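Local coordinates for protein perosamine synthetase (Caulobacter crescentus, PDB 3BN1) that catalyses the pyridoxal 5'-phosphate-dependent transfer of an amino group from L-glutamate to GDP-4-keto-6-deoxy-D-mannose, giving GDP-perosamine for O-antigen synthesis, at residues P7-A12 with L312-R317; W288-R293 with L348-H353; K307-L312 with I365-Q370; P14-N19 with L243-R248. All blocks are in the same frame, centred on the assembly; numbering follows the deposited sequence.

Interaction 1 (P7-A12 with L312-R317). With AKG (2-oxoglutaric acid), chain G.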
loop_
_atom_site.group_PDB
_atom_site.type_symbol
_atom_site.label_atom_id
_atom_site.label_comp_id
_atom_site.label_asym_id
_atom_site.label_seq_id
_atom_site.Cartn_x
_atom_site.Cartn_y
_atom_site.Cartn_z
ATOM N N PRO A 7 34.861 5.097 0.747
ATOM C CA PRO A 7 33.460 5.126 0.479
ATOM C C PRO A 7 32.793 5.508 1.817
ATOM O O PRO A 7 33.294 5.317 2.936
ATOM C CB PRO A 7 33.161 3.663 0.151
ATOM C CG PRO A 7 34.047 2.939 1.113
ATOM C CD PRO A 7 35.326 3.757 1.135
ATOM N N ARG A 8 31.588 6.014 1.663
ATOM C CA ARG A 8 30.714 6.350 2.764
ATOM C C ARG A 8 30.236 5.067 3.410
ATOM O O ARG A 8 30.018 4.017 2.806
ATOM C CB ARG A 8 29.473 7.058 2.212
ATOM C CG ARG A 8 29.442 8.537 2.546
ATOM C CD ARG A 8 28.103 9.087 2.141
ATOM N NE ARG A 8 27.166 9.183 3.255
ATOM C CZ ARG A 8 27.330 9.987 4.301
ATOM N NH1 ARG A 8 28.427 10.747 4.397
ATOM N NH2 ARG A 8 26.377 10.034 5.237
ATOM N N ILE A 9 30.019 5.195 4.693
ATOM C CA ILE A 9 29.496 4.071 5.430
ATOM C C ILE A 9 28.011 4.472 5.654
ATOM O O ILE A 9 27.703 5.555 6.185
ATOM C CB ILE A 9 30.354 3.942 6.729
ATOM C CG1 ILE A 9 31.616 3.104 6.445
ATOM C CG2 ILE A 9 29.522 3.361 7.870
ATOM C CD1 ILE A 9 32.759 3.428 7.431
ATOM N N SER A 10 27.084 3.618 5.210
ATOM C CA SER A 10 25.651 3.883 5.399
ATOM C C SER A 10 25.116 3.168 6.634
ATOM O O SER A 10 25.636 2.120 7.005
ATOM C CB SER A 10 24.824 3.509 4.170
ATOM O OG SER A 10 25.582 2.850 3.187
ATOM N N VAL A 11 24.134 3.747 7.328
ATOM C CA VAL A 11 23.597 3.090 8.544
ATOM C C VAL A 11 23.029 1.686 8.297
ATOM O O VAL A 11 23.111 0.822 9.173
ATOM C CB VAL A 11 22.523 3.912 9.344
ATOM C CG1 VAL A 11 23.140 4.968 10.239
ATOM C CG2 VAL A 11 21.393 4.414 8.492
ATOM N N ALA A 12 22.480 1.470 7.098
ATOM C CA ALA A 12 21.880 0.214 6.701
ATOM C C ALA A 12 22.087 0.089 5.214
ATOM O O ALA A 12 22.667 0.970 4.594
ATOM C CB ALA A 12 20.442 0.219 7.017
ATOM N N LEU A 312 32.463 13.298 8.016
ATOM C CA LEU A 312 33.503 12.275 8.025
ATOM C C LEU A 312 33.061 11.093 7.189
ATOM O O LEU A 312 33.750 10.090 7.196
ATOM C CB LEU A 312 33.912 11.841 9.444
ATOM C CG LEU A 312 34.762 12.899 10.188
ATOM C CD1 LEU A 312 34.670 12.904 11.725
ATOM C CD2 LEU A 312 36.238 12.908 9.670
ATOM N N GLY A 313 31.944 11.212 6.464
ATOM C CA GLY A 313 31.480 10.116 5.606
ATOM C C GLY A 313 30.792 8.928 6.255
ATOM O O GLY A 313 30.744 7.815 5.679
ATOM N N ILE A 314 30.216 9.198 7.422
ATOM C CA ILE A 314 29.524 8.197 8.221
ATOM C C ILE A 314 28.091 8.571 8.524
ATOM O O ILE A 314 27.794 9.593 9.175
ATOM C CB ILE A 314 30.255 7.904 9.528
ATOM C CG1 ILE A 314 31.483 7.062 9.216
ATOM C CG2 ILE A 314 29.389 7.117 10.502
ATOM C CD1 ILE A 314 32.629 7.559 9.950
ATOM N N GLU A 315 27.204 7.690 8.081
ATOM C CA GLU A 315 25.775 7.871 8.357
ATOM C C GLU A 315 25.382 7.415 9.769
ATOM O O GLU A 315 25.835 6.385 10.250
ATOM C CB GLU A 315 24.953 7.066 7.362
ATOM C CG GLU A 315 23.483 7.455 7.473
ATOM C CD GLU A 315 22.603 6.879 6.404
ATOM O OE1 GLU A 315 23.034 5.895 5.757
ATOM O OE2 GLU A 315 21.483 7.428 6.253
ATOM N N SER A 316 24.522 8.174 10.432
ATOM C CA SER A 316 23.999 7.795 11.753
ATOM C C SER A 316 22.618 8.445 11.778
ATOM O O SER A 316 22.263 9.170 10.845
ATOM C CB SER A 316 24.908 8.301 12.908
ATOM O OG SER A 316 25.068 9.703 12.953
ATOM N N ARG A 317 21.853 8.316 12.845
ATOM C CA ARG A 317 20.583 9.056 12.856
ATOM C C ARG A 317 20.151 9.122 14.296
ATOM O O ARG A 317 20.589 8.348 15.160
ATOM C CB ARG A 317 19.485 8.392 12.035
ATOM C CG ARG A 317 19.217 7.098 12.653
ATOM C CD ARG A 317 18.332 6.114 11.881
ATOM N NE ARG A 317 16.915 6.429 12.002
ATOM C CZ ARG A 317 15.961 5.892 11.242
ATOM N NH1 ARG A 317 14.705 6.283 11.454
ATOM N NH2 ARG A 317 16.253 4.986 10.285
HETATM C C1 AKG G . 13.349 4.424 9.299
HETATM O O1 AKG G . 13.725 5.443 8.660
HETATM O O2 AKG G . 14.072 3.912 10.190
HETATM C C2 AKG G . 12.045 3.805 8.990
HETATM O O5 AKG G . 11.736 2.756 9.520
HETATM C C3 AKG G . 11.128 4.548 8.041
HETATM C C4 AKG G . 9.918 3.715 7.679
HETATM C C5 AKG G . 9.298 4.286 6.431
HETATM O O3 AKG G . 8.236 3.750 6.013
HETATM O O4 AKG G . 9.856 5.390 5.824
HETATM O O HOH W 1 21.354 3.751 5.050
#
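I9 and E315 meet through their backbones, and the pairing illustrates how a chain terminus can be fastened to a distant loop by hydrogen bonds between peptide groups. The two segments run in nearly the same direction and form a single bridge at I9 and I314: the N-H of I9 goes to G313 O at 2.9 Å, and I9 O accepts from E315 N at 2.9 Å. Both bonds are nearly straight at the hydrogen. Two residues on from I9, the amide of V11 is met by a side chain instead, V11 N donating to E315 OE1 at 2.9 Å from above the carboxylate plane. E315 reaches it with CG anti to the backbone N (chi1 -169°) and the chain extended beyond, and the side chains of E315 and V11 cross at about a right angle. E315 OE1 also accepts from a water, 2.8 Å away, to which A12 N donates. Beside this, V11 CG2 lies 3.4 Å from E315 CD, while CG1 presses on E315 O, a buried carbonyl with no polar partner in the model. The guanidinium of R8 lays one face over G313 O, and its charge is answered by D310 in a salt bridge. G313, with positive phi, is the C-prime residue of the Schellman motif that ends helix 302-311. R317 leads from this loop into the 2-oxoglutarate pocket, where its NH1 bonds weakly to O2 of the ligand. One carboxylate oxygen thus serves two consecutive residues of the N-terminal segment, one directly and one through water, which implies that E315 carries on by side chain the pairing begun by the peptide groups.

Interaction 2 (W288-R293 with L348-H353)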
loop_
_atom_site.group_PDB
_atom_site.type_symbol
_atom_site.label_atom_id
_atom_site.label_comp_id
_atom_site.label_asym_id
_atom_site.label_seq_id
_atom_site.Cartn_x
_atom_site.Cartn_y
_atom_site.Cartn_z
ATOM N N TRP A 288 18.770 -4.394 14.976
ATOM C CA TRP A 288 18.444 -3.699 13.746
ATOM C C TRP A 288 19.400 -2.480 13.649
ATOM O O TRP A 288 19.938 -2.126 12.582
ATOM C CB TRP A 288 16.982 -3.231 13.784
ATOM C CG TRP A 288 16.712 -2.376 12.524
ATOM C CD1 TRP A 288 17.048 -2.669 11.221
ATOM C CD2 TRP A 288 16.051 -1.109 12.495
ATOM N NE1 TRP A 288 16.665 -1.612 10.385
ATOM C CE2 TRP A 288 16.022 -0.668 11.152
ATOM C CE3 TRP A 288 15.587 -0.247 13.494
ATOM C CZ2 TRP A 288 15.516 0.585 10.789
ATOM C CZ3 TRP A 288 14.991 0.969 13.103
ATOM C CH2 TRP A 288 14.923 1.342 11.769
ATOM N N MET A 289 19.675 -1.869 14.801
ATOM C CA MET A 289 20.589 -0.748 14.892
ATOM C C MET A 289 21.250 -0.816 16.242
ATOM O O MET A 289 20.551 -1.108 17.235
ATOM C CB MET A 289 19.741 0.513 14.929
ATOM C CG MET A 289 18.935 0.630 13.654
ATOM S SD MET A 289 19.441 2.002 12.696
ATOM C CE MET A 289 17.984 2.976 13.128
ATOM N N TYR A 290 22.555 -0.528 16.248
ATOM C CA TYR A 290 23.378 -0.417 17.461
ATOM C C TYR A 290 23.244 1.021 18.014
ATOM O O TYR A 290 23.653 1.982 17.348
ATOM C CB TYR A 290 24.825 -0.820 17.157
ATOM C CG TYR A 290 25.670 -0.933 18.374
ATOM C CD1 TYR A 290 26.267 0.234 18.950
ATOM C CD2 TYR A 290 25.883 -2.185 18.967
ATOM C CE1 TYR A 290 27.097 0.130 20.090
ATOM C CE2 TYR A 290 26.724 -2.299 20.103
ATOM C CZ TYR A 290 27.288 -1.152 20.668
ATOM O OH TYR A 290 28.080 -1.344 21.789
ATOM N N THR A 291 22.527 1.154 19.144
ATOM C CA THR A 291 22.118 2.450 19.673
ATOM C C THR A 291 22.811 2.839 20.983
ATOM O O THR A 291 22.691 2.139 21.975
ATOM C CB THR A 291 20.521 2.520 19.794
ATOM O OG1 THR A 291 19.883 2.227 18.534
ATOM C CG2 THR A 291 19.986 3.888 20.286
ATOM N N VAL A 292 23.560 3.947 20.983
ATOM C CA VAL A 292 24.192 4.417 22.213
ATOM C C VAL A 292 23.451 5.682 22.662
ATOM O O VAL A 292 22.691 6.277 21.876
ATOM C CB VAL A 292 25.676 4.879 22.031
ATOM C CG1 VAL A 292 26.654 3.759 21.719
ATOM C CG2 VAL A 292 25.842 5.998 21.031
ATOM N N ARG A 293 23.702 6.103 23.907
ATOM C CA ARG A 293 23.179 7.366 24.419
ATOM C C ARG A 293 24.469 8.067 24.781
ATOM O O ARG A 293 25.408 7.503 25.385
ATOM C CB ARG A 293 22.206 7.271 25.612
ATOM C CG ARG A 293 21.026 6.363 25.258
ATOM C CD ARG A 293 20.047 6.176 26.413
ATOM N NE ARG A 293 19.610 7.462 26.907
ATOM C CZ ARG A 293 18.839 7.681 27.976
ATOM N NH1 ARG A 293 18.364 6.665 28.675
ATOM N NH2 ARG A 293 18.558 8.933 28.349
ATOM N N LEU A 348 21.561 7.836 19.811
ATOM C CA LEU A 348 22.175 7.843 18.480
ATOM C C LEU A 348 22.236 6.457 17.872
ATOM O O LEU A 348 22.875 5.586 18.422
ATOM C CB LEU A 348 23.616 8.355 18.560
ATOM C CG LEU A 348 24.416 8.368 17.227
ATOM C CD1 LEU A 348 23.764 9.386 16.239
ATOM C CD2 LEU A 348 25.919 8.722 17.490
ATOM N N ASN A 349 21.641 6.247 16.699
ATOM C CA ASN A 349 21.724 4.923 16.037
ATOM C C ASN A 349 22.986 4.907 15.217
ATOM O O ASN A 349 23.117 5.786 14.366
ATOM C CB ASN A 349 20.577 4.770 15.029
ATOM C CG ASN A 349 19.240 4.766 15.687
ATOM O OD1 ASN A 349 18.290 5.440 15.251
ATOM N ND2 ASN A 349 19.160 4.025 16.786
ATOM N N LEU A 350 23.837 3.892 15.394
ATOM C CA LEU A 350 25.105 3.830 14.653
ATOM C C LEU A 350 24.987 2.816 13.493
ATOM O O LEU A 350 24.160 1.920 13.554
ATOM C CB LEU A 350 26.185 3.286 15.606
ATOM C CG LEU A 350 26.641 4.199 16.753
ATOM C CD1 LEU A 350 27.716 3.535 17.650
ATOM C CD2 LEU A 350 27.079 5.475 16.053
ATOM N N PRO A 351 25.822 2.905 12.448
ATOM C CA PRO A 351 25.744 1.916 11.356
ATOM C C PRO A 351 25.752 0.460 11.872
ATOM O O PRO A 351 26.617 0.017 12.666
ATOM C CB PRO A 351 27.003 2.166 10.527
ATOM C CG PRO A 351 27.317 3.618 10.778
ATOM C CD PRO A 351 26.887 3.898 12.249
ATOM N N THR A 352 24.791 -0.288 11.337
ATOM C CA THR A 352 24.585 -1.686 11.699
ATOM C C THR A 352 23.889 -2.325 10.532
ATOM O O THR A 352 22.721 -2.041 10.257
ATOM C CB THR A 352 23.618 -1.784 12.924
ATOM O OG1 THR A 352 23.736 -0.600 13.743
ATOM C CG2 THR A 352 23.976 -2.977 13.764
ATOM N N HIS A 353 24.630 -3.147 9.819
ATOM C CA HIS A 353 24.078 -3.858 8.657
ATOM C C HIS A 353 25.054 -4.945 8.245
ATOM O O HIS A 353 26.235 -4.873 8.592
ATOM C CB HIS A 353 23.586 -2.945 7.468
ATOM C CG HIS A 353 24.671 -2.216 6.732
ATOM N ND1 HIS A 353 25.523 -2.831 5.839
ATOM C CD2 HIS A 353 25.068 -0.921 6.802
ATOM C CE1 HIS A 353 26.404 -1.953 5.401
ATOM N NE2 HIS A 353 26.135 -0.781 5.950
#
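T352 puts its hydroxyl where a strand partner's carbonyl might be expected: OG1 accepts from Y290 N at 2.8 Å and donates to L350 O at 2.6 Å, joining both segments at one atom. Its chi1 of -29°, away from a staggered value, accompanies this double engagement. Farther along, strands 290-293 and 348-350 are antiparallel; V292 and L348 form a hydrogen-bonded pair, with L348 N to V292 O the shorter bond at 2.8 Å, and L350 N gives a bond to Y290 O. One face of the sheet carries Y290, V292, L348 and L350. Y290 and L350 lie side by side and point the same way, the ring's CD1 3.8 Å from L350 CD1; having CG anti to the backbone N (chi1 -171°) places the tyrosine alongside the leucine. The same L350 methyl is 4.2 Å from V292 CG1. T291 and N349 share the other face as a non-hydrogen-bonded pair, their side chains again alongside one another. M289 runs its thioether across N349, with M289 SD 3.8 Å from N349 CB. M289 CG lies over one face of the indole of W288, offset toward the rim; W288 belongs to the 2-oxoglutarate pocket. Y290 stacks on Y263 of helix 249-266 and bonds through OH to E264. The two strands are the central pair of a four-stranded antiparallel sheet, between strands 274-275 and 317-318, with L348 resting against helix 302-311 and L350 against helix 249-266.

Interaction 3 (K307-L312 with I365-Q370)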
loop_
_atom_site.group_PDB
_atom_site.type_symbol
_atom_site.label_atom_id
_atom_site.label_comp_id
_atom_site.label_asym_id
_atom_site.label_seq_id
_atom_site.Cartn_x
_atom_site.Cartn_y
_atom_site.Cartn_z
ATOM N N LYS A 307 25.974 15.448 12.471
ATOM C CA LYS A 307 26.554 16.225 11.373
ATOM C C LYS A 307 28.033 15.987 11.280
ATOM O O LYS A 307 28.576 15.984 10.188
ATOM C CB LYS A 307 26.378 17.725 11.596
ATOM C CG LYS A 307 24.905 18.008 11.704
ATOM C CD LYS A 307 24.626 19.438 11.955
ATOM C CE LYS A 307 23.131 19.730 12.093
ATOM N NZ LYS A 307 22.973 20.973 12.931
ATOM N N ASP A 308 28.727 15.862 12.401
ATOM C CA ASP A 308 30.160 15.685 12.237
ATOM C C ASP A 308 30.517 14.331 11.659
ATOM O O ASP A 308 31.480 14.179 10.897
ATOM C CB ASP A 308 30.843 15.910 13.566
ATOM C CG ASP A 308 30.634 17.325 14.085
ATOM O OD1 ASP A 308 30.297 18.271 13.315
ATOM O OD2 ASP A 308 30.836 17.507 15.305
ATOM N N LEU A 309 29.735 13.328 12.014
ATOM C CA LEU A 309 29.999 11.991 11.472
ATOM C C LEU A 309 29.774 12.056 9.981
ATOM O O LEU A 309 30.520 11.501 9.190
ATOM C CB LEU A 309 29.056 10.954 12.124
ATOM C CG LEU A 309 29.249 10.707 13.633
ATOM C CD1 LEU A 309 28.163 9.937 14.326
ATOM C CD2 LEU A 309 30.597 9.961 13.853
ATOM N N ASP A 310 28.699 12.722 9.584
ATOM C CA ASP A 310 28.371 12.862 8.152
ATOM C C ASP A 310 29.549 13.408 7.325
ATOM O O ASP A 310 29.890 12.884 6.259
ATOM C CB ASP A 310 27.219 13.888 8.032
ATOM C CG ASP A 310 26.579 13.886 6.628
ATOM O OD1 ASP A 310 26.733 12.885 5.887
ATOM O OD2 ASP A 310 25.947 14.901 6.246
ATOM N N ALA A 311 30.110 14.512 7.812
ATOM C CA ALA A 311 31.225 15.215 7.159
ATOM C C ALA A 311 32.395 14.232 7.072
ATOM O O ALA A 311 33.204 14.296 6.167
ATOM C CB ALA A 311 31.642 16.458 7.992
ATOM N N LEU A 312 32.463 13.298 8.016
ATOM C CA LEU A 312 33.503 12.275 8.025
ATOM C C LEU A 312 33.061 11.093 7.189
ATOM O O LEU A 312 33.750 10.090 7.196
ATOM C CB LEU A 312 33.912 11.841 9.444
ATOM C CG LEU A 312 34.762 12.899 10.188
ATOM C CD1 LEU A 312 34.670 12.904 11.725
ATOM C CD2 LEU A 312 36.238 12.908 9.670
ATOM N N ILE A 365 34.312 4.060 14.955
ATOM C CA ILE A 365 34.752 4.375 16.290
ATOM C C ILE A 365 35.793 5.501 16.362
ATOM O O ILE A 365 35.806 6.277 17.311
ATOM C CB ILE A 365 35.284 3.141 16.991
ATOM C CG1 ILE A 365 34.053 2.330 17.455
ATOM C CG2 ILE A 365 36.213 3.581 18.181
ATOM C CD1 ILE A 365 34.265 0.861 17.439
ATOM N N ALA A 366 36.679 5.551 15.375
ATOM C CA ALA A 366 37.699 6.556 15.372
ATOM C C ALA A 366 37.043 7.914 15.183
ATOM O O ALA A 366 37.443 8.894 15.834
ATOM C CB ALA A 366 38.677 6.285 14.249
ATOM N N ALA A 367 36.050 7.953 14.287
ATOM C CA ALA A 367 35.283 9.174 14.024
ATOM C C ALA A 367 34.585 9.625 15.308
ATOM O O ALA A 367 34.641 10.807 15.636
ATOM C CB ALA A 367 34.244 8.972 12.909
ATOM N N LEU A 368 33.997 8.678 16.045
ATOM C CA LEU A 368 33.322 9.001 17.303
ATOM C C LEU A 368 34.335 9.516 18.307
ATOM O O LEU A 368 34.031 10.401 19.103
ATOM C CB LEU A 368 32.619 7.771 17.844
ATOM C CG LEU A 368 31.298 7.326 17.140
ATOM C CD1 LEU A 368 30.821 6.029 17.786
ATOM C CD2 LEU A 368 30.192 8.429 17.431
ATOM N N ASP A 369 35.534 8.908 18.335
ATOM C CA ASP A 369 36.587 9.401 19.196
ATOM C C ASP A 369 36.871 10.904 18.867
ATOM O O ASP A 369 37.016 11.795 19.760
ATOM C CB ASP A 369 37.850 8.547 19.049
ATOM C CG ASP A 369 39.032 9.136 19.816
ATOM O OD1 ASP A 369 38.868 9.440 21.021
ATOM O OD2 ASP A 369 40.088 9.388 19.198
ATOM N N GLN A 370 36.907 11.197 17.575
ATOM C CA GLN A 370 37.109 12.568 17.091
ATOM C C GLN A 370 35.981 13.565 17.401
ATOM O O GLN A 370 36.243 14.664 17.810
ATOM C CB GLN A 370 37.382 12.550 15.591
ATOM C CG GLN A 370 37.321 13.912 14.930
ATOM C CD GLN A 370 38.129 13.920 13.650
ATOM O OE1 GLN A 370 38.606 12.862 13.212
ATOM N NE2 GLN A 370 38.299 15.103 13.047
#
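L309 and A367 mark the closest backbone approach, CA to CA 6.5 Å, where the last turn of helix 302-311 meets helix 358-371. Such a separation, close for two helices, is consistent with a small residue, A367, facing the leucine. In the PLP-dependent aminotransferase fold of this family, the pair lies in the smaller, C-terminal part of the subunit, beside its antiparallel sheet. No hydrogen bond joins the segments, and the contact is made through carbon atoms, mostly aliphatic. The L309 side chain leaves its helix with CG anti to the carbonyl carbon (chi1 -66°), which lets the branched end reach across. There L309 CD2 touches A367 CB at 3.9 Å and L368 CD2 at the same distance, while CD1 also meets the latter methyl. L368 starts away from the neighbouring helix, and only its end turns back to cross L309 obliquely. Toward strand 347-350, L309 packs on L348 and L368 on L350. L312, the first residue beyond the helix, points at the partner helix, its CD1 4.1 Å from A367 CB, and V371 packs against it too. Q370, its chain extended, crosses L312 at a slant, and it is the carbon of its amide, CD, that lies 4.1 Å from L312 CD1.

Interaction 4 (P14-N19 with L243-R248)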
loop_
_atom_site.group_PDB
_atom_site.type_symbol
_atom_site.label_atom_id
_atom_site.label_comp_id
_atom_site.label_asym_id
_atom_site.label_seq_id
_atom_site.Cartn_x
_atom_site.Cartn_y
_atom_site.Cartn_z
ATOM N N PRO A 14 20.516 -2.941 1.974
ATOM C CA PRO A 14 20.034 -4.270 1.650
ATOM C C PRO A 14 21.168 -5.190 1.193
ATOM O O PRO A 14 21.984 -4.863 0.316
ATOM C CB PRO A 14 19.056 -4.017 0.477
ATOM C CG PRO A 14 18.780 -2.555 0.482
ATOM C CD PRO A 14 20.069 -1.960 0.975
ATOM N N ARG A 15 21.196 -6.375 1.783
ATOM C CA ARG A 15 22.147 -7.364 1.334
ATOM C C ARG A 15 21.347 -8.390 0.539
ATOM O O ARG A 15 20.667 -9.255 1.083
ATOM C CB ARG A 15 22.834 -8.027 2.514
ATOM C CG ARG A 15 24.071 -8.741 2.067
ATOM C CD ARG A 15 25.020 -8.693 3.201
ATOM N NE ARG A 15 25.970 -9.769 3.031
ATOM C CZ ARG A 15 27.126 -9.594 2.409
ATOM N NH1 ARG A 15 27.443 -8.383 1.961
ATOM N NH2 ARG A 15 27.967 -10.610 2.264
ATOM N N LEU A 16 21.369 -8.270 -0.775
ATOM C CA LEU A 16 20.642 -9.234 -1.585
ATOM C C LEU A 16 21.681 -10.246 -2.078
ATOM O O LEU A 16 22.067 -10.256 -3.232
ATOM C CB LEU A 16 19.977 -8.468 -2.725
ATOM C CG LEU A 16 19.202 -7.174 -2.377
ATOM C CD1 LEU A 16 18.576 -6.551 -3.622
ATOM C CD2 LEU A 16 18.117 -7.451 -1.349
ATOM N N ASP A 17 22.143 -11.109 -1.193
ATOM C CA ASP A 17 23.209 -12.039 -1.526
ATOM C C ASP A 17 22.790 -13.511 -1.543
ATOM O O ASP A 17 23.634 -14.396 -1.395
ATOM C CB ASP A 17 24.384 -11.825 -0.571
ATOM C CG ASP A 17 24.084 -12.298 0.842
ATOM O OD1 ASP A 17 22.894 -12.476 1.197
ATOM O OD2 ASP A 17 25.048 -12.493 1.612
ATOM N N GLY A 18 21.499 -13.726 -1.790
ATOM C CA GLY A 18 20.848 -15.023 -1.934
ATOM C C GLY A 18 20.206 -15.128 -3.339
ATOM O O GLY A 18 20.773 -14.627 -4.341
ATOM N N ASN A 19 19.026 -15.771 -3.383
ATOM C CA ASN A 19 18.206 -16.001 -4.582
ATOM C C ASN A 19 17.206 -14.913 -5.026
ATOM O O ASN A 19 16.254 -15.207 -5.749
ATOM C CB ASN A 19 17.363 -17.251 -4.327
ATOM C CG ASN A 19 18.207 -18.477 -4.291
ATOM O OD1 ASN A 19 19.284 -18.501 -4.892
ATOM N ND2 ASN A 19 17.815 -19.427 -3.476
ATOM N N LEU A 243 11.339 -14.056 0.209
ATOM C CA LEU A 243 11.562 -15.444 0.485
ATOM C C LEU A 243 13.048 -15.697 0.414
ATOM O O LEU A 243 13.647 -16.386 1.264
ATOM C CB LEU A 243 10.817 -16.204 -0.619
ATOM C CG LEU A 243 10.964 -17.711 -0.382
ATOM C CD1 LEU A 243 10.611 -18.163 1.046
ATOM C CD2 LEU A 243 10.291 -18.606 -1.459
ATOM N N ALA A 244 13.662 -15.134 -0.619
ATOM C CA ALA A 244 15.121 -15.293 -0.756
ATOM C C ALA A 244 15.844 -14.680 0.461
ATOM O O ALA A 244 16.861 -15.197 0.935
ATOM C CB ALA A 244 15.598 -14.672 -2.059
ATOM N N GLN A 245 15.323 -13.579 0.995
ATOM C CA GLN A 245 15.966 -12.962 2.172
ATOM C C GLN A 245 15.825 -13.900 3.346
ATOM O O GLN A 245 16.771 -14.063 4.118
ATOM C CB GLN A 245 15.257 -11.663 2.553
ATOM C CG GLN A 245 15.568 -10.561 1.584
ATOM C CD GLN A 245 16.866 -9.832 1.969
ATOM O OE1 GLN A 245 16.901 -9.035 2.918
ATOM N NE2 GLN A 245 17.953 -10.164 1.262
ATOM N N LEU A 246 14.613 -14.442 3.509
ATOM C CA LEU A 246 14.368 -15.306 4.656
ATOM C C LEU A 246 15.199 -16.572 4.644
ATOM O O LEU A 246 15.579 -17.055 5.704
ATOM C CB LEU A 246 12.886 -15.608 4.887
ATOM C CG LEU A 246 12.243 -16.412 6.036
ATOM C CD1 LEU A 246 12.493 -15.944 7.469
ATOM C CD2 LEU A 246 10.726 -16.621 5.819
ATOM N N GLU A 247 15.440 -17.120 3.452
ATOM C CA GLU A 247 16.297 -18.299 3.323
ATOM C C GLU A 247 17.673 -18.045 3.907
ATOM O O GLU A 247 18.412 -18.967 4.230
ATOM C CB GLU A 247 16.494 -18.641 1.851
ATOM C CG GLU A 247 15.242 -19.072 1.122
ATOM C CD GLU A 247 15.461 -19.153 -0.396
ATOM O OE1 GLU A 247 16.377 -18.477 -0.919
ATOM O OE2 GLU A 247 14.686 -19.863 -1.083
ATOM N N ARG A 248 18.059 -16.792 4.022
ATOM C CA ARG A 248 19.390 -16.538 4.514
ATOM C C ARG A 248 19.321 -15.738 5.787
ATOM O O ARG A 248 20.289 -15.090 6.138
ATOM C CB ARG A 248 20.181 -15.818 3.424
ATOM C CG ARG A 248 20.858 -16.826 2.441
ATOM C CD ARG A 248 21.688 -16.165 1.374
ATOM N NE ARG A 248 22.827 -15.448 1.935
ATOM C CZ ARG A 248 23.929 -16.049 2.364
ATOM N NH1 ARG A 248 24.918 -15.325 2.869
ATOM N NH2 ARG A 248 24.018 -17.376 2.290
HETATM O O HOH W 2 19.015 -6.841 3.515
HETATM O O HOH W 3 24.917 -12.367 4.717
HETATM O O HOH W 4 18.194 -16.860 -0.871
#
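D17 is gripped side-on by R248 through two different nitrogens, yet the carboxylate and guanidinium planes stand 77° apart instead of lying flat together. R248 NE reaches D17 OD1 and R248 NH1 reaches D17 OD2, each at 3.1 Å, and both nitrogens come from above the carboxylate plane. The aspartate gets there with CG between its backbone N and carbonyl carbon (chi1 71°), and the arginine by a bend at chi3. R15 adds a second positive partner within its own segment, R15 NE to D17 OD2 at 3.2 Å, so one acid is shared by two arginines. The R248 guanidinium also lays a face over D17 O, and R248 CD lies 3.6 Å from G18 CA. On the helix, Q245 sends NE2 to R15 O at 2.9 Å, with the carbonyl oxygen almost in the amide plane. The same nitrogen bonds to E20, while OE1 is held by T191 and receives a bond from a water that accepts from R15 N. A244 CB packs 3.4 Å from N19 C. Nearby N19 ND2 makes a weak bond to E247 OE1 and a further bond to Y23 of helix 20-30, and a water links N19 N with A244 O. N19 occupies the N-cap position of helix 20-30, and R248 that of helix 249-266. The site is thus a helix-loop junction closed by an Arg-Asp-Arg salt-bridge network, with the loop before one helix tied to the turn between two others.

Overall arrangement
From the N terminus, residues 7-12 open interaction 1, which closes a loop of almost 300 residues at 312-317. Residues 14-19 follow at once and close interaction 4 at 243-248; it is nested inside that loop and ends before interactions 2 and 3 begin. Those two and interaction 1 cross one another, since their segments alternate along the chain. They also touch: interactions 1 and 3 share L312, R317 pairs with N349 and V11 with T352 between interactions 1 and 2, and leucines join interaction 2 to interaction 3. The N-terminal segment, the four-stranded sheet and two helices thus form one cluster, while interaction 4 anchors the next loop to helix 236-247.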